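Local coordinates for protein glutamyl endopeptidase (Staphylococcus epidermidis, PDB 6PYM) that belongs to the chymotrypsin-like S1B serine proteases and probably cleaves peptide bonds on the carbonyl side of glutamate, at residues A[9-14]-A[141-146]. The protein carries 1 engineered substitution. Numbering follows the deposited sequence.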
# COMPACT_ATOMS: atom_id res chain seq x y z
N HIS A 9 -13.87 8.13 1.89
CA HIS A 9 -14.40 8.76 0.69
C HIS A 9 -13.73 8.16 -0.53
O HIS A 9 -12.53 7.86 -0.51
CB HIS A 9 -14.18 10.28 0.74
CG HIS A 9 -15.03 10.96 1.76
ND1 HIS A 9 -14.59 11.21 3.05
CD2 HIS A 9 -16.31 11.39 1.70
CE1 HIS A 9 -15.56 11.79 3.73
NE2 HIS A 9 -16.61 11.92 2.93
N GLN A 10 -14.51 8.01 -1.60
CA GLN A 10 -14.00 7.41 -2.82
C GLN A 10 -13.13 8.41 -3.57
O GLN A 10 -13.41 9.62 -3.58
CB GLN A 10 -15.16 6.97 -3.70
CG GLN A 10 -14.69 6.20 -4.92
CD GLN A 10 -15.83 5.57 -5.70
OE1 GLN A 10 -17.01 5.74 -5.37
NE2 GLN A 10 -15.47 4.81 -6.74
N ILE A 11 -12.07 7.90 -4.18
CA ILE A 11 -11.20 8.67 -5.06
C ILE A 11 -11.58 8.37 -6.49
O ILE A 11 -11.67 7.21 -6.90
CB ILE A 11 -9.71 8.33 -4.82
CG1 ILE A 11 -9.32 8.52 -3.36
CG2 ILE A 11 -8.81 9.12 -5.78
CD1 ILE A 11 -9.60 9.89 -2.82
N PHE A 12 -11.82 9.43 -7.26
CA PHE A 12 -12.23 9.33 -8.65
C PHE A 12 -11.09 9.64 -9.61
O PHE A 12 -10.96 8.98 -10.65
CB PHE A 12 -13.43 10.24 -8.90
CG PHE A 12 -14.56 9.95 -7.95
CD1 PHE A 12 -15.38 8.87 -8.18
CD2 PHE A 12 -14.73 10.70 -6.80
CE1 PHE A 12 -16.40 8.58 -7.29
CE2 PHE A 12 -15.74 10.41 -5.92
CZ PHE A 12 -16.57 9.35 -6.17
N ASN A 13 -10.26 10.62 -9.27
CA ASN A 13 -9.11 10.98 -10.10
C ASN A 13 -7.90 10.16 -9.66
O ASN A 13 -6.91 10.66 -9.14
CB ASN A 13 -8.85 12.48 -10.00
CG ASN A 13 -9.99 13.30 -10.55
OD1 ASN A 13 -10.61 14.08 -9.83
ND2 ASN A 13 -10.30 13.11 -11.82
N THR A 14 -8.01 8.85 -9.90
CA THR A 14 -7.06 7.89 -9.34
C THR A 14 -5.68 7.95 -9.97
O THR A 14 -4.74 7.38 -9.40
CB THR A 14 -7.59 6.46 -9.46
OG1 THR A 14 -7.80 6.15 -10.85
CG2 THR A 14 -8.88 6.29 -8.68
N ALA A 141 -12.15 -3.00 -6.81
CA ALA A 141 -11.16 -2.14 -7.45
C ALA A 141 -11.50 -0.66 -7.39
O ALA A 141 -10.99 0.12 -8.20
CB ALA A 141 -10.84 -2.59 -8.88
N THR A 142 -12.33 -0.25 -6.43
CA THR A 142 -12.56 1.17 -6.19
C THR A 142 -11.65 1.66 -5.06
O THR A 142 -11.46 0.97 -4.05
CB THR A 142 -14.03 1.51 -5.90
OG1 THR A 142 -14.50 0.80 -4.73
CG2 THR A 142 -14.91 1.17 -7.11
N MET A 143 -11.09 2.85 -5.25
CA MET A 143 -10.10 3.40 -4.34
C MET A 143 -10.78 4.33 -3.34
O MET A 143 -11.60 5.18 -3.73
CB MET A 143 -9.05 4.18 -5.13
CG MET A 143 -7.90 4.66 -4.27
SD MET A 143 -6.77 5.83 -5.07
CE MET A 143 -6.12 4.86 -6.43
N TRP A 144 -10.46 4.16 -2.05
CA TRP A 144 -11.07 4.91 -0.97
C TRP A 144 -9.98 5.43 -0.04
O TRP A 144 -9.02 4.71 0.27
CB TRP A 144 -12.08 4.06 -0.16
CG TRP A 144 -13.22 3.65 -1.00
CD1 TRP A 144 -13.21 2.74 -2.02
CD2 TRP A 144 -14.56 4.18 -0.95
NE1 TRP A 144 -14.45 2.67 -2.61
CE2 TRP A 144 -15.29 3.54 -1.98
CE3 TRP A 144 -15.20 5.12 -0.15
CZ2 TRP A 144 -16.64 3.81 -2.20
CZ3 TRP A 144 -16.53 5.40 -0.38
CH2 TRP A 144 -17.24 4.74 -1.40
N GLU A 145 -10.15 6.66 0.42
CA GLU A 145 -9.26 7.30 1.37
C GLU A 145 -9.96 7.38 2.72
O GLU A 145 -11.09 7.88 2.82
CB GLU A 145 -8.96 8.71 0.87
CG GLU A 145 -8.14 9.56 1.81
CD GLU A 145 -7.84 10.91 1.19
OE1 GLU A 145 -8.69 11.83 1.29
OE2 GLU A 145 -6.78 11.05 0.55
N SER A 146 -9.29 6.90 3.76
CA SER A 146 -9.80 6.90 5.13
C SER A 146 -8.96 7.86 5.97
O SER A 146 -7.73 7.82 5.91
CB SER A 146 -9.72 5.49 5.70
OG SER A 146 -10.27 5.47 7.00
O HOH W 1 -12.18 10.40 4.02
O HOH W 2 -12.48 4.50 -7.25
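His-9 and Glu-145 face each other as an antiparallel hydrogen-bonded pair: Glu-145 N donates to His-9 O at 2.8 Å, and His-9 N returns a bond to Glu-145 O at 2.9 Å. Two residues along, Ile-11 N reaches Met-143 O at 2.8 Å in an almost straight bond. A water replaces the return bond between these two residues, accepting from Met-143 N and Gln-10 NE2 and donating to Ile-11 O.

Between these bonds Gln-10 lies against Trp-144, the non-hydrogen-bonded pair. Its CB stands over the six-membered ring, 3.6 Å from the centroid and 5° off the normal, a CH-pi contact. With CG anti to the backbone N (chi1 -174°) and the chain extended, the amide continues across the indole, the two planes 18° apart, and NE2 ends 3.7 Å from Thr-142 CG2. The indole's rotation is fixed at its edge, where NE1 donates to Thr-142 OG1 at 2.8 Å, exactly in the ring plane; that hydroxyl also bonds Pro-139 O.

On the face shared by Ile-11, Met-143 and Glu-145 the contact is largely apolar. Met-143 SD touches Ile-11 CB and CG2, and its bent end carries CE to 3.7 Å from Thr-14 CB, while Ile-11 CD1 rests on Glu-145 CB. The Glu-145 carboxylate turns elsewhere, to Tyr-19 OH.

Strand 143-154 also pairs with 128-133, so the N-terminal strand 8-11 adds an antiparallel edge to the sheet of the C-terminal barrel in this chymotrypsin-like double-barrel fold, away from the catalytic residues.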